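Local structure of periplasmic iron-binding protein (Synechocystis sp., 2VOZ) at residues V132-R137 against A220-Y225; D138-A143 against I216-I221; V245-P250 against A314-L319. The protein binds ferric iron in the periplasm and probably delivers it to an ABC transporter for import into the cell. All coordinates share one frame; numbering follows the deposited sequence. Where two conformers were deposited one is given.

Contact 1 of 3, residues V132-R137 against A220-Y225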
loop_
_atom_site.group_PDB
_atom_site.type_symbol
_atom_site.label_atom_id
_atom_site.label_comp_id
_atom_site.label_asym_id
_atom_site.label_seq_id
_atom_site.Cartn_x
_atom_site.Cartn_y
_atom_site.Cartn_z
ATOM N N VAL B 132 -11.439 -22.655 16.420
ATOM C CA VAL B 132 -10.809 -23.926 16.717
ATOM C C VAL B 132 -10.008 -23.843 18.011
ATOM O O VAL B 132 -9.974 -22.808 18.665
ATOM C CB VAL B 132 -9.878 -24.366 15.564
ATOM C CG1 VAL B 132 -10.684 -24.658 14.277
ATOM C CG2 VAL B 132 -8.729 -23.334 15.303
ATOM N N LEU B 133 -9.354 -24.950 18.360
ATOM C CA LEU B 133 -8.452 -24.952 19.493
ATOM C C LEU B 133 -7.030 -24.984 19.001
ATOM O O LEU B 133 -6.733 -25.571 17.929
ATOM C CB LEU B 133 -8.688 -26.180 20.354
ATOM C CG LEU B 133 -10.125 -26.425 20.816
ATOM C CD1 LEU B 133 -10.201 -27.543 21.881
ATOM C CD2 LEU B 133 -10.730 -25.151 21.367
ATOM N N TYR B 134 -6.168 -24.326 19.765
ATOM C CA TYR B 134 -4.731 -24.364 19.546
ATOM C C TYR B 134 -4.109 -24.941 20.797
ATOM O O TYR B 134 -4.573 -24.687 21.911
ATOM C CB TYR B 134 -4.189 -22.962 19.268
ATOM C CG TYR B 134 -4.703 -22.483 17.938
ATOM C CD1 TYR B 134 -5.787 -21.621 17.859
ATOM C CD2 TYR B 134 -4.164 -22.975 16.759
ATOM C CE1 TYR B 134 -6.282 -21.181 16.626
ATOM C CE2 TYR B 134 -4.645 -22.556 15.525
ATOM C CZ TYR B 134 -5.707 -21.662 15.471
ATOM O OH TYR B 134 -6.158 -21.259 14.236
ATOM N N TYR B 135 -3.056 -25.721 20.633
ATOM C CA TYR B 135 -2.465 -26.346 21.828
ATOM C C TYR B 135 -0.968 -26.434 21.735
ATOM O O TYR B 135 -0.401 -26.544 20.640
ATOM C CB TYR B 135 -3.072 -27.736 22.093
ATOM C CG TYR B 135 -2.726 -28.784 21.038
ATOM C CD1 TYR B 135 -3.565 -28.985 19.920
ATOM C CD2 TYR B 135 -1.534 -29.556 21.154
ATOM C CE1 TYR B 135 -3.272 -29.948 18.941
ATOM C CE2 TYR B 135 -1.251 -30.536 20.195
ATOM C CZ TYR B 135 -2.101 -30.708 19.095
ATOM O OH TYR B 135 -1.764 -31.642 18.122
ATOM N N SER B 136 -0.337 -26.399 22.905
ATOM C CA SER B 136 1.100 -26.540 23.030
ATOM C C SER B 136 1.500 -27.962 22.632
ATOM O O SER B 136 1.088 -28.921 23.266
ATOM C CB SER B 136 1.496 -26.339 24.509
ATOM O OG SER B 136 2.875 -26.608 24.703
ATOM N N ARG B 137 2.351 -28.081 21.635
ATOM C CA ARG B 137 2.798 -29.400 21.173
ATOM C C ARG B 137 3.572 -30.113 22.290
ATOM O O ARG B 137 3.409 -31.315 22.473
ATOM C CB ARG B 137 3.647 -29.240 19.937
ATOM C CG ARG B 137 2.807 -28.865 18.758
ATOM C CD ARG B 137 3.603 -28.717 17.447
ATOM N NE ARG B 137 4.346 -29.926 17.103
ATOM C CZ ARG B 137 3.820 -31.040 16.590
ATOM N NH1 ARG B 137 2.505 -31.147 16.373
ATOM N NH2 ARG B 137 4.620 -32.074 16.307
ATOM N N ALA B 220 -5.665 -22.560 23.526
ATOM C CA ALA B 220 -6.311 -21.284 23.188
ATOM C C ALA B 220 -7.498 -21.569 22.309
ATOM O O ALA B 220 -7.539 -22.610 21.616
ATOM C CB ALA B 220 -5.369 -20.355 22.458
ATOM N N ILE B 221 -8.462 -20.636 22.336
ATOM C CA ILE B 221 -9.586 -20.669 21.403
ATOM C C ILE B 221 -9.389 -19.493 20.460
ATOM O O ILE B 221 -9.209 -18.361 20.929
ATOM C CB ILE B 221 -10.922 -20.502 22.151
ATOM C CG1 ILE B 221 -11.093 -21.655 23.173
ATOM C CG2 ILE B 221 -12.105 -20.514 21.152
ATOM C CD1 ILE B 221 -12.363 -21.534 24.049
ATOM N N ALA B 222 -9.319 -19.759 19.154
ATOM C CA ALA B 222 -9.109 -18.682 18.164
ATOM C C ALA B 222 -9.523 -19.179 16.813
ATOM O O ALA B 222 -9.763 -20.364 16.624
ATOM C CB ALA B 222 -7.658 -18.185 18.142
ATOM N N ASN B 223 -9.702 -18.262 15.870
ATOM C CA ASN B 223 -10.128 -18.686 14.550
ATOM C C ASN B 223 -9.027 -19.378 13.763
ATOM O O ASN B 223 -7.834 -19.094 13.967
ATOM C CB ASN B 223 -10.666 -17.511 13.779
ATOM C CG ASN B 223 -12.009 -17.027 14.342
ATOM O OD1 ASN B 223 -12.718 -17.770 15.048
ATOM N ND2 ASN B 223 -12.367 -15.787 14.009
ATOM N N SER B 224 -9.475 -20.216 12.831
ATOM C CA SER B 224 -8.642 -21.008 11.947
ATOM C C SER B 224 -7.644 -20.170 11.112
ATOM O O SER B 224 -6.456 -20.534 11.011
ATOM C CB SER B 224 -9.566 -21.834 11.005
ATOM O OG SER B 224 -10.496 -20.986 10.337
ATOM N N TYR B 225 -8.103 -19.078 10.498
ATOM C CA TYR B 225 -7.243 -18.360 9.530
ATOM C C TYR B 225 -6.033 -17.669 10.162
ATOM O O TYR B 225 -5.063 -17.391 9.475
ATOM C CB TYR B 225 -8.056 -17.345 8.716
ATOM C CG TYR B 225 -8.856 -16.410 9.565
ATOM C CD1 TYR B 225 -8.334 -15.181 9.988
ATOM C CD2 TYR B 225 -10.144 -16.746 9.957
ATOM C CE1 TYR B 225 -9.088 -14.332 10.800
ATOM C CE2 TYR B 225 -10.907 -15.880 10.743
ATOM C CZ TYR B 225 -10.365 -14.693 11.178
ATOM O OH TYR B 225 -11.117 -13.836 11.969
#

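Contact 2 of 3, residues D138-A143 against I216-I221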
loop_
_atom_site.group_PDB
_atom_site.type_symbol
_atom_site.label_atom_id
_atom_site.label_comp_id
_atom_site.label_asym_id
_atom_site.label_seq_id
_atom_site.Cartn_x
_atom_site.Cartn_y
_atom_site.Cartn_z
ATOM N N ASP B 138 4.348 -29.352 23.066
ATOM C CA ASP B 138 5.171 -29.937 24.110
ATOM C C ASP B 138 4.364 -30.280 25.361
ATOM O O ASP B 138 4.670 -31.269 26.052
ATOM C CB ASP B 138 6.317 -28.990 24.465
ATOM C CG ASP B 138 7.379 -28.917 23.379
ATOM O OD1 ASP B 138 8.283 -28.071 23.510
ATOM O OD2 ASP B 138 7.325 -29.685 22.390
ATOM N N ARG B 139 3.320 -29.496 25.650
ATOM C CA ARG B 139 2.642 -29.638 26.949
ATOM C C ARG B 139 1.246 -30.225 26.944
ATOM O O ARG B 139 0.675 -30.491 28.012
ATOM C CB ARG B 139 2.621 -28.293 27.684
ATOM C CG ARG B 139 4.000 -27.644 27.850
ATOM C CD ARG B 139 3.933 -26.417 28.714
ATOM N NE ARG B 139 3.072 -25.388 28.092
ATOM C CZ ARG B 139 3.465 -24.543 27.140
ATOM N NH1 ARG B 139 2.590 -23.640 26.659
ATOM N NH2 ARG B 139 4.750 -24.511 26.694
ATOM N N VAL B 140 0.683 -30.384 25.758
ATOM C CA VAL B 140 -0.640 -30.955 25.596
ATOM C C VAL B 140 -0.615 -32.091 24.639
ATOM O O VAL B 140 -0.052 -31.985 23.548
ATOM C CB VAL B 140 -1.656 -29.903 25.066
ATOM C CG1 VAL B 140 -3.011 -30.567 24.805
ATOM C CG2 VAL B 140 -1.766 -28.741 26.046
ATOM N N ASN B 141 -1.288 -33.172 25.041
ATOM C CA ASN B 141 -1.495 -34.321 24.222
ATOM C C ASN B 141 -2.879 -34.127 23.585
ATOM O O ASN B 141 -3.854 -34.014 24.335
ATOM C CB ASN B 141 -1.487 -35.540 25.147
ATOM C CG ASN B 141 -1.707 -36.843 24.401
ATOM O OD1 ASN B 141 -2.254 -36.860 23.316
ATOM N ND2 ASN B 141 -1.277 -37.952 25.009
ATOM N N PRO B 142 -2.972 -34.101 22.232
ATOM C CA PRO B 142 -4.265 -33.825 21.631
ATOM C C PRO B 142 -5.331 -34.889 21.901
ATOM O O PRO B 142 -6.508 -34.594 21.742
ATOM C CB PRO B 142 -3.972 -33.758 20.135
ATOM C CG PRO B 142 -2.679 -34.496 19.953
ATOM C CD PRO B 142 -1.924 -34.301 21.202
ATOM N N ALA B 143 -4.934 -36.088 22.344
ATOM C CA ALA B 143 -5.942 -37.084 22.776
ATOM C C ALA B 143 -6.778 -36.563 23.945
ATOM O O ALA B 143 -7.906 -37.029 24.176
ATOM C CB ALA B 143 -5.270 -38.399 23.156
ATOM N N ILE B 216 2.606 -19.023 28.493
ATOM C CA ILE B 216 1.565 -18.380 29.334
ATOM C C ILE B 216 0.373 -19.295 29.607
ATOM O O ILE B 216 -0.181 -19.291 30.716
ATOM C CB ILE B 216 1.133 -17.002 28.738
ATOM C CG1 ILE B 216 2.370 -16.096 28.669
ATOM C CG2 ILE B 216 0.077 -16.319 29.616
ATOM C CD1 ILE B 216 2.270 -14.979 27.637
ATOM N N GLY B 217 -0.008 -20.103 28.620
ATOM C CA GLY B 217 -1.116 -21.071 28.811
ATOM C C GLY B 217 -0.884 -22.200 27.836
ATOM O O GLY B 217 0.117 -22.172 27.109
ATOM N N ASP B 218 -1.802 -23.175 27.760
ATOM C CA ASP B 218 -1.546 -24.379 26.975
ATOM C C ASP B 218 -2.562 -24.643 25.867
ATOM O O ASP B 218 -2.275 -25.384 24.929
ATOM C CB ASP B 218 -1.540 -25.614 27.886
ATOM C CG ASP B 218 -0.379 -25.641 28.861
ATOM O OD1 ASP B 218 0.514 -24.757 28.842
ATOM O OD2 ASP B 218 -0.385 -26.590 29.683
ATOM N N VAL B 219 -3.759 -24.073 26.011
ATOM C CA VAL B 219 -4.864 -24.285 25.034
ATOM C C VAL B 219 -5.544 -22.947 24.794
ATOM O O VAL B 219 -5.889 -22.253 25.744
ATOM C CB VAL B 219 -5.934 -25.313 25.511
ATOM C CG1 VAL B 219 -7.037 -25.448 24.460
ATOM C CG2 VAL B 219 -5.272 -26.673 25.813
ATOM N N ALA B 220 -5.665 -22.560 23.526
ATOM C CA ALA B 220 -6.311 -21.284 23.188
ATOM C C ALA B 220 -7.498 -21.569 22.309
ATOM O O ALA B 220 -7.539 -22.610 21.616
ATOM C CB ALA B 220 -5.369 -20.355 22.458
ATOM N N ILE B 221 -8.462 -20.636 22.336
ATOM C CA ILE B 221 -9.586 -20.669 21.403
ATOM C C ILE B 221 -9.389 -19.493 20.460
ATOM O O ILE B 221 -9.209 -18.361 20.929
ATOM C CB ILE B 221 -10.922 -20.502 22.151
ATOM C CG1 ILE B 221 -11.093 -21.655 23.173
ATOM C CG2 ILE B 221 -12.105 -20.514 21.152
ATOM C CD1 ILE B 221 -12.363 -21.534 24.049
HETATM O O HOH W 1 -1.305 -29.134 29.533
#

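Contact 3 of 3, residues V245-P250 against A314-L319. With SO4 (sulfate ion), chain E.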
loop_
_atom_site.group_PDB
_atom_site.type_symbol
_atom_site.label_atom_id
_atom_site.label_comp_id
_atom_site.label_asym_id
_atom_site.label_seq_id
_atom_site.Cartn_x
_atom_site.Cartn_y
_atom_site.Cartn_z
ATOM N N VAL B 245 3.030 -24.796 18.414
ATOM C CA VAL B 245 1.572 -24.812 18.650
ATOM C C VAL B 245 0.915 -25.513 17.484
ATOM O O VAL B 245 1.333 -25.299 16.341
ATOM C CB VAL B 245 1.044 -23.345 18.750
ATOM C CG1 VAL B 245 -0.478 -23.349 18.948
ATOM C CG2 VAL B 245 1.760 -22.572 19.882
ATOM N N SER B 246 -0.083 -26.383 17.738
ATOM C CA SER B 246 -0.823 -27.031 16.645
ATOM C C SER B 246 -2.295 -26.646 16.682
ATOM O O SER B 246 -2.811 -26.229 17.712
ATOM C CB SER B 246 -0.693 -28.554 16.680
ATOM O OG SER B 246 0.636 -28.956 16.284
ATOM N N LEU B 247 -2.953 -26.813 15.539
ATOM C CA LEU B 247 -4.380 -26.508 15.393
ATOM C C LEU B 247 -5.151 -27.819 15.616
ATOM O O LEU B 247 -4.803 -28.853 15.055
ATOM C CB LEU B 247 -4.632 -25.967 13.976
ATOM C CG LEU B 247 -6.060 -25.567 13.577
ATOM C CD1 LEU B 247 -5.945 -24.561 12.445
ATOM C CD2 LEU B 247 -6.883 -26.752 13.101
ATOM N N PHE B 248 -6.209 -27.766 16.418
ATOM C CA PHE B 248 -7.072 -28.915 16.653
ATOM C C PHE B 248 -8.517 -28.513 16.361
ATOM O O PHE B 248 -8.999 -27.533 16.958
ATOM C CB PHE B 248 -6.946 -29.344 18.130
ATOM C CG PHE B 248 -7.866 -30.472 18.518
ATOM C CD1 PHE B 248 -7.482 -31.817 18.275
ATOM C CD2 PHE B 248 -9.092 -30.212 19.126
ATOM C CE1 PHE B 248 -8.345 -32.877 18.638
ATOM C CE2 PHE B 248 -9.974 -31.264 19.480
ATOM C CZ PHE B 248 -9.592 -32.592 19.241
ATOM N N PHE B 249 -9.192 -29.261 15.484
ATOM C CA PHE B 249 -10.611 -29.060 15.243
ATOM C C PHE B 249 -11.432 -29.744 16.333
ATOM O O PHE B 249 -11.423 -30.978 16.424
ATOM C CB PHE B 249 -11.068 -29.599 13.879
ATOM C CG PHE B 249 -10.579 -28.805 12.695
ATOM C CD1 PHE B 249 -11.182 -27.598 12.333
ATOM C CD2 PHE B 249 -9.529 -29.290 11.911
ATOM C CE1 PHE B 249 -10.730 -26.868 11.227
ATOM C CE2 PHE B 249 -9.082 -28.566 10.808
ATOM C CZ PHE B 249 -9.672 -27.344 10.475
ATOM N N PRO B 250 -12.139 -28.953 17.151
ATOM C CA PRO B 250 -12.993 -29.545 18.164
ATOM C C PRO B 250 -14.364 -30.008 17.661
ATOM O O PRO B 250 -14.842 -29.581 16.604
ATOM C CB PRO B 250 -13.198 -28.389 19.138
ATOM C CG PRO B 250 -13.270 -27.209 18.199
ATOM C CD PRO B 250 -12.161 -27.478 17.233
ATOM N N ALA B 314 -6.220 -26.333 3.644
ATOM C CA ALA B 314 -6.765 -27.661 3.311
ATOM C C ALA B 314 -5.936 -28.779 3.951
ATOM O O ALA B 314 -6.475 -29.840 4.243
ATOM C CB ALA B 314 -6.842 -27.851 1.799
ATOM N N ALA B 315 -4.644 -28.529 4.180
ATOM C CA ALA B 315 -3.742 -29.567 4.748
ATOM C C ALA B 315 -4.074 -29.879 6.208
ATOM O O ALA B 315 -3.565 -30.857 6.771
ATOM C CB ALA B 315 -2.314 -29.168 4.612
ATOM N N HIS B 316 -4.894 -29.035 6.841
ATOM C CA HIS B 316 -5.359 -29.327 8.198
ATOM C C HIS B 316 -6.532 -30.299 8.227
ATOM O O HIS B 316 -6.969 -30.706 9.294
ATOM C CB HIS B 316 -5.746 -28.022 8.909
ATOM C CG HIS B 316 -4.566 -27.192 9.254
ATOM N ND1 HIS B 316 -3.813 -27.424 10.380
ATOM C CD2 HIS B 316 -3.991 -26.153 8.614
ATOM C CE1 HIS B 316 -2.822 -26.550 10.428
ATOM N NE2 HIS B 316 -2.917 -25.753 9.379
ATOM N N GLY B 317 -7.074 -30.634 7.052
ATOM C CA GLY B 317 -8.147 -31.612 6.945
ATOM C C GLY B 317 -9.465 -30.973 6.577
ATOM O O GLY B 317 -9.585 -29.730 6.501
ATOM N N GLN B 318 -10.446 -31.828 6.294
ATOM C CA GLN B 318 -11.783 -31.380 5.925
ATOM C C GLN B 318 -12.495 -30.705 7.088
ATOM O O GLN B 318 -12.542 -31.222 8.216
ATOM C CB GLN B 318 -12.634 -32.580 5.464
ATOM N N LEU B 319 -13.069 -29.552 6.809
ATOM C CA LEU B 319 -13.893 -28.883 7.813
ATOM C C LEU B 319 -15.195 -29.660 8.004
ATOM O O LEU B 319 -15.920 -29.914 7.042
ATOM C CB LEU B 319 -14.202 -27.457 7.367
ATOM C CG LEU B 319 -15.195 -26.650 8.205
ATOM C CD1 LEU B 319 -14.651 -26.353 9.577
ATOM C CD2 LEU B 319 -15.526 -25.372 7.441
HETATM S S SO4 E . -0.760 -28.715 12.605
HETATM O O1 SO4 E . -1.525 -27.670 13.289
HETATM O O2 SO4 E . 0.451 -29.114 13.372
HETATM O O3 SO4 E . -1.597 -29.914 12.400
HETATM O O4 SO4 E . -0.329 -28.228 11.284
HETATM O O HOH W 2 -4.131 -29.295 12.315
#

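Contact 1 of 3, residues V132-R137 against A220-Y225
Strand residues Val132 to Tyr134 pair antiparallel with Ala220 to Ala222; the axes of strands 132-136 and 220-223 pass 4.8 Å apart, their N-to-C directions 131° apart. Val132 with Ala222 and Tyr134 with Ala220 are hydrogen-bonded pairs. Leu133 with Ile221 between them is a non-hydrogen-bonded pair. Its side chains run side by side on one face of the sheet, with Leu133 CD2 4.0 Å from Ile221 CG1. Val132, Tyr134, Ala220 and Ala222 share the other face. The Tyr134 ring reaches along the partner strand, and its CE1 packs 3.6 Å from Ala222 CB. Tyr134 CG stands anti to the carbonyl carbon (chi1 -68°), which lets the ring run past Ala222 as far as the strand end. There Tyr134 OH donates to Asn223 O at 2.8 Å, an oxygen that sits at the ring edge. The donor stands above the carbonyl plane, 41° out of it. The ring of Tyr227 also meets this ring. Asn223 ND2 donates to Tyr225 OH at 3.1 Å. The buried Tyr134 hydroxyl is satisfied by a main-chain oxygen at the end of strand 219-223. This ties strand 124-136 to the backbone just ahead of the iron-binding Tyr225 and Tyr226.

Contact 2 of 3, residues D138-A143 against I216-I221
Arg139 and Val140 lean on Asp218 and Val219 in an alpha/beta lobe of this periplasmic binding protein. The loop that leaves strand 124-136 here meets the entry to strand 219-223. Arg139 comes first. Its side chain bends at chi3 (-62°), which turns the guanidinium in toward the start of the strand. Arg139 NE donates to Asp218 OD1 at 2.7 Å, and the N-H points almost straight at the oxygen (165°). The two side chains cross at about a right angle. The acceptor lies in the guanidinium plane, but the nitrogen comes to the carboxylate from above its plane. NH1 adds only a weak, more bent bond to the same oxygen. Its shorter bond across the contact goes to the main chain: Arg139 NH1 to Gly217 O is 2.9 Å. That oxygen also lies at the guanidinium edge. NH1 further bonds Ile212 O in helix 205-213, so one arginine joins the loop, the strand entry and a helix. The other carboxylate oxygen is served by a water. This water donates to Asp218 OD2 at 2.7 Å and to Arg139 O at 2.8 Å. The salt bridge probably offsets the charge of Asp218, which is buried and has a second, long and weak ion pair with Lys159. Next in sequence, Val140 brings an apolar surface. Its CG2 lies 3.6 Å from Asp218 CB and 4.1 Å from Val219 CG2, and Leu145 adds to this packing. The chain then moves off from the strand and into a 3-10 segment. An Asx turn leads it there: Asn141 OD1 accepts from Ala143 N at 3.0 Å.

Contact 3 of 3, residues V245-P250 against A314-L319
The rings of His316 and Phe249 both receive Leu247, each on one face. Leu247 CD1 stands over the centre of the imidazole, 4.2 Å from its centroid and 12° off the ring normal, a CH-pi contact. CD2, the other branch, lies above one face of the Phe249 ring, offset toward its rim. Leu247 CG is anti to the backbone N (chi1 -180°), which carries the fork in between the two rings. At the edge of the Phe249 ring sits the carbonyl of His316, with CE2 to His316 O at 3.4 Å. The same Phe249 CE2 is 3.9 Å from His316 CB, and the two side chains cross at about a right angle. Further round the ring, Phe249 CE1 touches Leu319 CD1 more loosely. The edge of the imidazole is polar. A water and O1 of a bound sulfate both lie there, in the ring plane. The water is 2.7 Å from His316 ND1, and NE2 bonds Gln231 OE1.

The contact joins the end of strand 245-248, in the sheet of this periplasmic binding protein, to the loop that follows helix 311-314. That loop begins with a type I turn from Ala314 to Gly317, closed by Gly317 N bonding Ala314 O. Gly317 takes up a positive phi of 109°, a backbone shape that leaves little room for a side chain beside the His316 carbonyl oxygen.

The sulfate is probably from the crystallisation liquor. Leu247 N donates to its O1 at 2.8 Å, nearly straight, and Ser246 OG donates to its O2. Ser246 OG is bonded by Arg137 NH1 as well. The same water donates to sulfate O3 and to Leu247 O, the latter at 2.9 Å.

How the contacts relate
Contacts 1 and 2 are both buried, while contact 3 lies at the surface. Contacts 1 and 2 use the same strand, 219-223: contact 2 holds its entry, contact 1 its middle and end. They join where Ser136 N probably bonds Asp218 O. Contact 3 adds strand 245-248 on the other side of strand 124-136, tied to contact 1 by Leu133 O and Phe248 N, and Val132 packs on Phe249. The chemistry changes with place. Contact 1 is mainly a backbone ladder near the iron-binding tyrosines. Contact 2 relies on a salt bridge and a water, away from those sites. Contact 3 has ring packing, with water and sulfate between its polar groups.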